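Local atomic coordinates of 6-phosphogluconolactonase (Shewanella baltica, PDB entry 3NWP), a protein that probably hydrolyses 6-phosphogluconolactone to 6-phosphogluconate, the second step of the oxidative pentose phosphate pathway. Residues A[31-36]-A[64-69]; A[181-184]-A[188-191]; A[103-108]-A[174-179]; A[133-136]-A[142-145]. One frame throughout, in Å; residues are numbered along the deposited sequence. Where two conformers were deposited one is given.

In the fold
All four contacts involve one mixed sheet of a Rossmann-like fold. Interactions 2 and 4 are the closest pair, their centres about 8 Å apart, and are joined as neighbouring parallel strands through Tyr190 N to Val133 O, 2.8 Å. The loop 142-145 of interaction 4, part of a glycine-rich family motif that probably borders the active site, is tied to interaction 3 through Thr177 OG1 and Ser145 N, 3.1 Å apart. Interaction 3 also meets interaction 2, with Leu178 CD1 3.9 Å from Ile183 CD1, and interaction 1, where Thr69 OG1 lies 2.7 Å from Arg103 O. Interaction 1 is peripheral, its centre about 21 Å from that of interaction 4.

Interaction 1. Residues A[31-36]-A[64-69]; sequences EAVDAR and SDVYIT
The carboxylate of Asp65 is the flat side-chain group at this contact, and Val33 meets it from one side: the methyl CG1 stands out of the carboxylate plane, off its CB-OD2 side, 4.0 Å from OD2. Another flat group, the peptide carbonyl of Asp65, presents its oxygen O to Val33 CG2 at 3.9 Å. Between them lies Asp65 CB, which CG1 of Val33 approaches to 3.9 Å, and the two side chains cross at about a right angle. Val33 can divide its methyls in this way because CG1 is anti to the backbone N (chi1 173°) while CG2 sits beside that nitrogen and reaches on to Val66, its CG2 4.2 Å from Val66 CG2. The contact joins the last turn of helix 14-36 to the start of strand 66-74, and Val33 also touches Ala39 on the adjoining parallel strand 39-43. A beta-branched valine suits the place, since it offers two short methyls to a strand entrance. With an alanine here, Asp65 CB and Val66 CG2 would probably lose their partners and a gap would open between helix and strand. No hydrogen bond links the segments. The charge of Asp65 is instead matched by Lys38 through a salt bridge at OD1, which probably makes it acceptable for the rest of the side chain to lie against hydrocarbon, and the contact itself remains one of dispersion forces.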
loop_
_atom_site.group_PDB
_atom_site.type_symbol
_atom_site.label_atom_id
_atom_site.label_comp_id
_atom_site.label_asym_id
_atom_site.label_seq_id
_atom_site.Cartn_x
_atom_site.Cartn_y
_atom_site.Cartn_z
ATOM N N GLU A 31 -13.909 -6.097 -11.828
ATOM C CA GLU A 31 -15.105 -5.259 -11.924
ATOM C C GLU A 31 -14.743 -3.811 -12.347
ATOM O O GLU A 31 -15.534 -3.114 -13.029
ATOM C CB GLU A 31 -15.849 -5.285 -10.576
ATOM C CG GLU A 31 -16.431 -6.628 -10.236
ATOM C CD GLU A 31 -16.821 -6.838 -8.772
ATOM O OE1 GLU A 31 -16.521 -5.994 -7.900
ATOM O OE2 GLU A 31 -17.410 -7.909 -8.498
ATOM N N ALA A 32 -13.564 -3.322 -11.950
ATOM C CA ALA A 32 -13.087 -2.052 -12.401
ATOM C C ALA A 32 -12.729 -2.041 -13.878
ATOM O O ALA A 32 -13.100 -1.103 -14.566
ATOM C CB ALA A 32 -11.920 -1.554 -11.537
ATOM N N VAL A 33 -12.050 -3.069 -14.368
ATOM C CA VAL A 33 -11.784 -3.222 -15.810
ATOM C C VAL A 33 -13.120 -3.260 -16.549
ATOM O O VAL A 33 -13.294 -2.555 -17.576
ATOM C CB VAL A 33 -10.956 -4.432 -16.132
ATOM C CG1 VAL A 33 -10.860 -4.651 -17.692
ATOM C CG2 VAL A 33 -9.557 -4.324 -15.515
ATOM N N ASP A 34 -14.084 -4.042 -16.072
ATOM C CA ASP A 34 -15.391 -4.077 -16.743
ATOM C C ASP A 34 -16.023 -2.696 -16.806
ATOM O O ASP A 34 -16.561 -2.290 -17.856
ATOM C CB ASP A 34 -16.374 -5.057 -16.066
ATOM C CG ASP A 34 -15.937 -6.508 -16.157
ATOM O OD1 ASP A 34 -15.064 -6.865 -16.964
ATOM O OD2 ASP A 34 -16.504 -7.301 -15.366
ATOM N N ALA A 35 -16.007 -1.950 -15.703
ATOM C CA ALA A 35 -16.706 -0.683 -15.661
ATOM C C ALA A 35 -16.021 0.387 -16.425
ATOM O O ALA A 35 -16.705 1.195 -17.057
ATOM C CB ALA A 35 -16.890 -0.222 -14.161
ATOM N N ARG A 36 -14.710 0.458 -16.356
ATOM C CA ARG A 36 -13.927 1.607 -16.835
ATOM C C ARG A 36 -12.902 1.335 -17.898
ATOM O O ARG A 36 -12.295 2.271 -18.441
ATOM C CB ARG A 36 -13.280 2.322 -15.639
ATOM C CG ARG A 36 -14.289 3.075 -14.791
ATOM C CD ARG A 36 -13.688 3.671 -13.484
ATOM N NE ARG A 36 -13.388 2.621 -12.514
ATOM C CZ ARG A 36 -14.265 2.037 -11.719
ATOM N NH1 ARG A 36 -15.571 2.361 -11.776
ATOM N NH2 ARG A 36 -13.873 1.065 -10.899
ATOM N N SER A 64 -3.667 -7.227 -18.093
ATOM C CA SER A 64 -3.068 -6.267 -19.015
ATOM C C SER A 64 -3.774 -4.913 -19.021
ATOM O O SER A 64 -3.236 -3.924 -19.517
ATOM C CB SER A 64 -2.951 -6.859 -20.458
ATOM O OG SER A 64 -4.226 -7.124 -21.034
ATOM N N ASP A 65 -4.951 -4.865 -18.431
ATOM C CA ASP A 65 -5.733 -3.652 -18.289
ATOM C C ASP A 65 -5.637 -3.156 -16.828
ATOM O O ASP A 65 -6.412 -2.267 -16.456
ATOM C CB ASP A 65 -7.168 -3.892 -18.662
ATOM C CG ASP A 65 -7.323 -4.279 -20.140
ATOM O OD1 ASP A 65 -6.769 -3.519 -20.951
ATOM O OD2 ASP A 65 -8.011 -5.270 -20.437
ATOM N N VAL A 66 -4.684 -3.680 -16.055
ATOM C CA VAL A 66 -4.489 -3.251 -14.629
ATOM C C VAL A 66 -3.172 -2.536 -14.536
ATOM O O VAL A 66 -2.102 -3.091 -14.914
ATOM C CB VAL A 66 -4.540 -4.438 -13.643
ATOM C CG1 VAL A 66 -4.297 -3.917 -12.173
ATOM C CG2 VAL A 66 -5.840 -5.233 -13.782
ATOM N N TYR A 67 -3.198 -1.304 -14.014
ATOM C CA TYR A 67 -2.021 -0.525 -13.712
ATOM C C TYR A 67 -1.653 -0.739 -12.266
ATOM O O TYR A 67 -2.530 -0.691 -11.398
ATOM C CB TYR A 67 -2.293 0.960 -13.945
ATOM C CG TYR A 67 -2.440 1.368 -15.369
ATOM C CD1 TYR A 67 -3.608 1.143 -16.053
ATOM C CD2 TYR A 67 -1.436 2.119 -15.981
ATOM C CE1 TYR A 67 -3.758 1.565 -17.386
ATOM C CE2 TYR A 67 -1.580 2.550 -17.297
ATOM C CZ TYR A 67 -2.743 2.257 -17.986
ATOM O OH TYR A 67 -2.924 2.663 -19.290
ATOM N N ILE A 68 -0.375 -1.022 -11.979
ATOM C CA ILE A 68 0.056 -1.321 -10.634
ATOM C C ILE A 68 1.200 -0.430 -10.208
ATOM O O ILE A 68 2.092 -0.132 -10.991
ATOM C CB ILE A 68 0.530 -2.774 -10.509
ATOM C CG1 ILE A 68 -0.528 -3.754 -11.029
ATOM C CG2 ILE A 68 0.897 -3.055 -9.038
ATOM C CD1 ILE A 68 -0.103 -5.250 -10.980
ATOM N N THR A 69 1.131 0.104 -8.991
ATOM C CA THR A 69 2.241 0.843 -8.431
ATOM C C THR A 69 2.400 0.517 -6.938
ATOM O O THR A 69 1.705 -0.354 -6.397
ATOM C CB THR A 69 2.147 2.358 -8.713
ATOM O OG1 THR A 69 3.432 2.977 -8.459
ATOM C CG2 THR A 69 1.051 3.076 -7.912
#

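Interaction 2. Residues A[181-184]-A[188-191]; sequences SAIL and QIYL
Ile189, on strand 189-194 of the Rossmann-like sheet, packs against Ile183 and Leu184 at the end of the short helix 180-184, so the contact closes a tight helix-turn-strand connection. Its apolar part converges on a single methyl, CD1 of Ile189. The chain of that residue is extended (chi2 171°), which carries CD1 out from the sheet until it stands 3.9 Å from Leu184 CD2 and 4.3 Å from Ile183 CG2. The same CD1 makes a van der Waals contact with the carbonyl O of Ile183 at 3.9 Å. Leu184 starts out pointing away from the strand, yet its branch brings CD2 back, and the two side chains meet at a slant. A long isoleucine suits this place because it spans the gap between helix and strand, where the CA atoms of Leu184 and Ile189 are 8.3 Å apart. Val133 and Leu135 of the neighbouring strand also touch Ile189 and extend the buried apolar layer.

The polar bonds all lie within 188-191 or go to outside partners. Ile183 O accepts from Ser186 OG. Gln188 NE2 donates to Ile189 O at 3.0 Å with a nearly straight N-H angle of 163°, arriving above the carbonyl plane, while Gln188 OE1 is bonded to Gln28 NE2. The amide is thus gripped at both ends, and its NE2 rides 4.1 Å above the Tyr190 ring plane, offset toward the rim.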
loop_
_atom_site.group_PDB
_atom_site.type_symbol
_atom_site.label_atom_id
_atom_site.label_comp_id
_atom_site.label_asym_id
_atom_site.label_seq_id
_atom_site.Cartn_x
_atom_site.Cartn_y
_atom_site.Cartn_z
ATOM N N SER A 181 -3.557 12.081 0.570
ATOM C CA SER A 181 -4.586 12.460 -0.382
ATOM C C SER A 181 -4.673 11.442 -1.529
ATOM O O SER A 181 -5.782 11.073 -1.970
ATOM C CB SER A 181 -4.378 13.888 -0.896
ATOM O OG SER A 181 -3.150 14.014 -1.508
ATOM N N ALA A 182 -3.526 10.953 -1.997
ATOM C CA ALA A 182 -3.512 9.920 -3.063
ATOM C C ALA A 182 -4.108 8.604 -2.568
ATOM O O ALA A 182 -4.928 7.970 -3.249
ATOM C CB ALA A 182 -2.063 9.667 -3.556
ATOM N N ILE A 183 -3.678 8.154 -1.404
ATOM C CA ILE A 183 -4.116 6.828 -0.846
ATOM C C ILE A 183 -5.598 6.849 -0.565
ATOM O O ILE A 183 -6.290 5.840 -0.809
ATOM C CB ILE A 183 -3.290 6.472 0.405
ATOM C CG1 ILE A 183 -1.859 6.112 0.048
ATOM C CG2 ILE A 183 -3.921 5.357 1.317
ATOM C CD1 ILE A 183 -1.641 4.798 -0.772
ATOM N N LEU A 184 -6.119 7.944 -0.014
ATOM C CA LEU A 184 -7.562 8.025 0.310
ATOM C C LEU A 184 -8.441 8.284 -0.888
ATOM O O LEU A 184 -9.657 7.969 -0.791
ATOM C CB LEU A 184 -7.810 9.053 1.412
ATOM C CG LEU A 184 -7.266 8.697 2.769
ATOM C CD1 LEU A 184 -7.652 9.818 3.747
ATOM C CD2 LEU A 184 -7.712 7.271 3.318
ATOM N N GLN A 188 -11.309 1.200 -2.408
ATOM C CA GLN A 188 -11.223 0.150 -1.407
ATOM C C GLN A 188 -9.782 0.071 -0.902
ATOM O O GLN A 188 -8.852 0.052 -1.723
ATOM C CB GLN A 188 -11.608 -1.172 -1.982
ATOM C CG GLN A 188 -11.360 -2.375 -1.041
ATOM C CD GLN A 188 -12.442 -2.519 0.007
ATOM O OE1 GLN A 188 -13.641 -2.677 -0.353
ATOM N NE2 GLN A 188 -12.089 -2.412 1.296
ATOM N N ILE A 189 -9.616 0.067 0.434
ATOM C CA ILE A 189 -8.332 -0.199 1.040
ATOM C C ILE A 189 -8.419 -1.477 1.842
ATOM O O ILE A 189 -9.431 -1.768 2.522
ATOM C CB ILE A 189 -7.992 0.993 2.003
ATOM C CG1 ILE A 189 -7.818 2.275 1.201
ATOM C CG2 ILE A 189 -6.761 0.645 2.841
ATOM C CD1 ILE A 189 -7.704 3.540 2.055
ATOM N N TYR A 190 -7.346 -2.286 1.769
ATOM C CA TYR A 190 -7.154 -3.476 2.610
ATOM C C TYR A 190 -5.964 -3.257 3.493
ATOM O O TYR A 190 -4.971 -2.702 3.011
ATOM C CB TYR A 190 -6.910 -4.705 1.741
ATOM C CG TYR A 190 -8.114 -5.096 0.950
ATOM C CD1 TYR A 190 -9.163 -5.750 1.548
ATOM C CD2 TYR A 190 -8.224 -4.823 -0.406
ATOM C CE1 TYR A 190 -10.326 -6.042 0.830
ATOM C CE2 TYR A 190 -9.339 -5.177 -1.150
ATOM C CZ TYR A 190 -10.392 -5.812 -0.514
ATOM O OH TYR A 190 -11.540 -6.126 -1.230
ATOM N N LEU A 191 -6.070 -3.559 4.778
ATOM C CA LEU A 191 -4.927 -3.564 5.657
ATOM C C LEU A 191 -4.622 -5.014 6.023
ATOM O O LEU A 191 -5.464 -5.676 6.650
ATOM C CB LEU A 191 -5.230 -2.770 6.923
ATOM C CG LEU A 191 -4.117 -2.695 7.937
ATOM C CD1 LEU A 191 -2.812 -2.053 7.345
ATOM C CD2 LEU A 191 -4.566 -1.921 9.185
#

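Interaction 3. Residues A[103-108]-A[174-179]; sequences RGLKNM and GRITLS
Leu105 and Ile176 meet first: Leu105 CB lies 3.6 Å from CG2 of Ile176, and Leu105 CD1 reaches the same methyl at 3.9 Å. Ile176 was modelled in two conformers, so these values belong to one of them. CG1 of Ile176 lies anti to the backbone N (chi1 -176°), which places CG2 between that N and the carbonyl carbon, facing the loop. The other branch of Leu105, CD2, looks farther along the strand to CD2 of Leu178, a loose 4.4 Å contact. A branched leucine suits the spot because each methyl has its own neighbour.

In the next shell, Ala119 of helix 112-122 touches Ile176, and Thr69 and Glu73 of strand 66-74 touch Leu105. Polar residues probably help to shape the loop: Lys106 NZ donates to the carbonyl O of Asn107 at 2.8 Å, and Asn107 OD1 accepts from Phe109 N, the bond of an Asx turn. On the strand side, Thr177 OG1 donates to Leu178 O at 3.0 Å.

The loop after strand 101-102 thus covers one side of strand 175-178, which runs antiparallel to both 66-74 and 163-166 in the mixed sheet of the Rossmann-like glucosamine-6-phosphate isomerase/6-phosphogluconolactonase fold.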
loop_
_atom_site.group_PDB
_atom_site.type_symbol
_atom_site.label_atom_id
_atom_site.label_comp_id
_atom_site.label_asym_id
_atom_site.label_seq_id
_atom_site.Cartn_x
_atom_site.Cartn_y
_atom_site.Cartn_z
ATOM N N ARG A 103 4.369 0.384 -12.696
ATOM C CA ARG A 103 5.312 1.495 -12.624
ATOM C C ARG A 103 5.827 1.631 -11.219
ATOM O O ARG A 103 5.022 1.743 -10.284
ATOM C CB ARG A 103 4.614 2.790 -13.018
ATOM C CG ARG A 103 5.602 3.973 -13.126
ATOM C CD ARG A 103 6.186 4.076 -14.496
ATOM N NE ARG A 103 5.202 4.659 -15.394
ATOM C CZ ARG A 103 5.386 4.851 -16.694
ATOM N NH1 ARG A 103 6.527 4.488 -17.279
ATOM N NH2 ARG A 103 4.414 5.403 -17.413
ATOM N N GLY A 104 7.151 1.565 -11.025
ATOM C CA GLY A 104 7.719 1.776 -9.719
ATOM C C GLY A 104 7.847 3.264 -9.440
ATOM O O GLY A 104 7.405 4.115 -10.225
ATOM N N LEU A 105 8.458 3.547 -8.303
ATOM C CA LEU A 105 8.698 4.919 -7.855
ATOM C C LEU A 105 10.160 5.336 -7.966
ATOM O O LEU A 105 10.428 6.536 -8.089
ATOM C CB LEU A 105 8.220 5.108 -6.439
ATOM C CG LEU A 105 6.749 4.775 -6.172
ATOM C CD1 LEU A 105 6.334 4.906 -4.704
ATOM C CD2 LEU A 105 5.846 5.680 -6.957
ATOM N N LYS A 106 11.108 4.414 -7.806
ATOM C CA LYS A 106 12.542 4.781 -7.916
ATOM C C LYS A 106 12.848 5.268 -9.318
ATOM O O LYS A 106 12.382 4.704 -10.328
ATOM C CB LYS A 106 13.433 3.570 -7.595
ATOM C CG LYS A 106 14.931 3.844 -7.593
ATOM C CD LYS A 106 15.327 4.763 -6.456
ATOM C CE LYS A 106 16.850 4.932 -6.282
ATOM N NZ LYS A 106 17.542 5.613 -7.414
ATOM N N ASN A 107 13.667 6.327 -9.401
ATOM C CA ASN A 107 14.183 6.828 -10.693
ATOM C C ASN A 107 15.643 7.228 -10.507
ATOM O O ASN A 107 16.215 7.019 -9.433
ATOM C CB ASN A 107 13.323 7.977 -11.244
ATOM C CG ASN A 107 13.223 9.126 -10.280
ATOM O OD1 ASN A 107 14.250 9.590 -9.715
ATOM N ND2 ASN A 107 11.974 9.584 -10.050
HETATM N N MSE A 108 16.252 7.766 -11.585
HETATM C CA MSE A 108 17.694 7.995 -11.560
HETATM C C MSE A 108 18.203 9.090 -10.622
HETATM O O MSE A 108 19.413 9.150 -10.336
HETATM C CB MSE A 108 18.238 8.188 -12.984
HETATM C CG MSE A 108 18.304 6.873 -13.773
HETATM SE SE MSE A 108 19.435 5.464 -12.943
HETATM C CE MSE A 108 21.158 6.413 -12.904
ATOM N N GLY A 174 16.266 6.621 2.790
ATOM C CA GLY A 174 15.357 7.651 2.297
ATOM C C GLY A 174 14.161 6.950 1.661
ATOM O O GLY A 174 14.318 5.900 1.072
ATOM N N ARG A 175 12.999 7.613 1.682
ATOM C CA ARG A 175 11.767 7.027 1.184
ATOM C C ARG A 175 11.053 7.979 0.247
ATOM O O ARG A 175 11.118 9.212 0.389
ATOM C CB ARG A 175 10.785 6.699 2.333
ATOM C CG ARG A 175 11.385 5.939 3.525
ATOM C CD ARG A 175 11.900 4.626 3.082
ATOM N NE ARG A 175 12.406 3.805 4.178
ATOM C CZ ARG A 175 11.692 2.852 4.812
ATOM N NH1 ARG A 175 10.409 2.648 4.493
ATOM N NH2 ARG A 175 12.266 2.112 5.761
ATOM N N ILE A 176 10.343 7.379 -0.692
ATOM C CA ILE A 176 9.282 8.071 -1.394
ATOM C C ILE A 176 8.003 7.385 -0.932
ATOM O O ILE A 176 7.979 6.179 -0.678
ATOM C CB ILE A 176 9.516 7.993 -2.894
ATOM C CG1 ILE A 176 8.489 8.774 -3.669
ATOM C CG2 ILE A 176 9.585 6.561 -3.382
ATOM C CD1 ILE A 176 9.098 9.335 -4.955
ATOM N N THR A 177 6.961 8.169 -0.798
ATOM C CA THR A 177 5.667 7.622 -0.401
ATOM C C THR A 177 4.563 8.248 -1.204
ATOM O O THR A 177 4.549 9.464 -1.447
ATOM C CB THR A 177 5.446 7.848 1.107
ATOM O OG1 THR A 177 4.300 7.071 1.558
ATOM C CG2 THR A 177 5.210 9.314 1.485
ATOM N N LEU A 178 3.527 7.474 -1.467
ATOM C CA LEU A 178 2.279 8.095 -1.877
ATOM C C LEU A 178 1.759 8.909 -0.704
ATOM O O LEU A 178 1.926 8.580 0.448
ATOM C CB LEU A 178 1.243 7.052 -2.369
ATOM C CG LEU A 178 1.593 6.208 -3.578
ATOM C CD1 LEU A 178 0.327 5.430 -4.117
ATOM C CD2 LEU A 178 2.286 6.969 -4.696
ATOM N N SER A 179 1.073 9.998 -1.017
ATOM C CA SER A 179 0.498 10.883 -0.037
ATOM C C SER A 179 -0.811 10.349 0.522
ATOM O O SER A 179 -1.423 9.482 -0.065
ATOM C CB SER A 179 0.211 12.251 -0.648
ATOM O OG SER A 179 -0.678 12.140 -1.748
#

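Interaction 4. Residues A[133-136]-A[142-145]; sequences VVLG and HTCS
The glycine-rich stretch after strand 132-135, with the GMGNDGHT signature of the 6-phosphogluconolactonase family, is folded here so that Thr143 returns to Gly136 and Leu135. Thr143 OG1 donates to Gly136 O at 2.8 Å, nearly along the C=O axis (169°). The hydroxyl takes that direction because OG1 is anti to the backbone N (chi1 -173°). Leu135 supplies the apolar part of the contact: its CD2 packs on Cys144 SG at 3.7 Å, and its CB lies 3.8 Å from Thr143 OG1. A water joins the two segments a second time, accepting from Gly136 N and from Cys144 N, each at 3.0 Å. Beside this, His142 is bonded through ND1 to Asp140 and stacks on Phe147. A valine in place of Thr143 would probably leave Gly136 O without this donor, with the water and the Leu135-Cys144 packing as the remaining links. Threonine thus pairs a hydroxyl for the strand-end carbonyl with a methyl for a buried setting. N and O of Gly136 are met by a water and by the Thr143 hydroxyl, which is consistent with a well-defined loop at a probable active site.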
loop_
_atom_site.group_PDB
_atom_site.type_symbol
_atom_site.label_atom_id
_atom_site.label_comp_id
_atom_site.label_asym_id
_atom_site.label_seq_id
_atom_site.Cartn_x
_atom_site.Cartn_y
_atom_site.Cartn_z
ATOM N N VAL A 133 -6.250 -0.490 -2.931
ATOM C CA VAL A 133 -4.988 -0.185 -2.245
ATOM C C VAL A 133 -4.782 -1.204 -1.171
ATOM O O VAL A 133 -5.661 -1.427 -0.324
ATOM C CB VAL A 133 -5.055 1.201 -1.615
ATOM C CG1 VAL A 133 -3.802 1.520 -0.760
ATOM C CG2 VAL A 133 -5.243 2.275 -2.690
ATOM N N VAL A 134 -3.603 -1.830 -1.136
ATOM C CA VAL A 134 -3.239 -2.839 -0.140
ATOM C C VAL A 134 -2.117 -2.246 0.704
ATOM O O VAL A 134 -1.049 -1.904 0.190
ATOM C CB VAL A 134 -2.791 -4.149 -0.759
ATOM C CG1 VAL A 134 -2.619 -5.214 0.378
ATOM C CG2 VAL A 134 -3.797 -4.627 -1.835
ATOM N N LEU A 135 -2.409 -2.058 1.991
ATOM C CA LEU A 135 -1.515 -1.486 2.964
ATOM C C LEU A 135 -0.961 -2.501 3.991
ATOM O O LEU A 135 -1.607 -3.542 4.260
ATOM C CB LEU A 135 -2.208 -0.318 3.709
ATOM C CG LEU A 135 -2.696 0.850 2.854
ATOM C CD1 LEU A 135 -3.333 1.889 3.858
ATOM C CD2 LEU A 135 -1.484 1.474 2.132
ATOM N N GLY A 136 0.147 -2.137 4.610
ATOM C CA GLY A 136 0.631 -2.786 5.810
ATOM C C GLY A 136 0.721 -1.768 6.921
ATOM O O GLY A 136 0.423 -0.578 6.749
ATOM N N HIS A 142 3.206 3.094 11.704
ATOM C CA HIS A 142 3.385 3.682 10.379
ATOM C C HIS A 142 2.650 2.854 9.339
ATOM O O HIS A 142 2.391 1.653 9.561
ATOM C CB HIS A 142 4.876 3.860 9.975
ATOM C CG HIS A 142 5.514 2.709 9.275
ATOM N ND1 HIS A 142 6.171 1.694 9.933
ATOM C CD2 HIS A 142 5.638 2.445 7.947
ATOM C CE1 HIS A 142 6.673 0.848 9.041
ATOM N NE2 HIS A 142 6.363 1.282 7.832
ATOM N N THR A 143 2.309 3.503 8.234
ATOM C CA THR A 143 1.834 2.834 7.029
ATOM C C THR A 143 2.447 3.581 5.856
ATOM O O THR A 143 3.000 4.657 6.018
ATOM C CB THR A 143 0.301 2.794 6.971
ATOM O OG1 THR A 143 -0.100 1.982 5.863
ATOM C CG2 THR A 143 -0.337 4.183 6.779
ATOM N N CYS A 144 2.417 2.991 4.669
ATOM C CA CYS A 144 3.190 3.590 3.541
ATOM C C CYS A 144 4.581 3.916 4.066
ATOM O O CYS A 144 5.198 3.072 4.745
ATOM C CB CYS A 144 2.464 4.770 2.909
ATOM S SG CYS A 144 0.804 4.322 2.291
ATOM N N SER A 145 5.147 5.097 3.728
ATOM C CA SER A 145 6.308 5.617 4.453
ATOM C C SER A 145 5.925 6.887 5.213
ATOM O O SER A 145 6.690 7.877 5.258
ATOM C CB SER A 145 7.586 5.774 3.570
ATOM O OG SER A 145 8.222 4.514 3.383
HETATM O O HOH W 1 1.770 0.240 3.640
#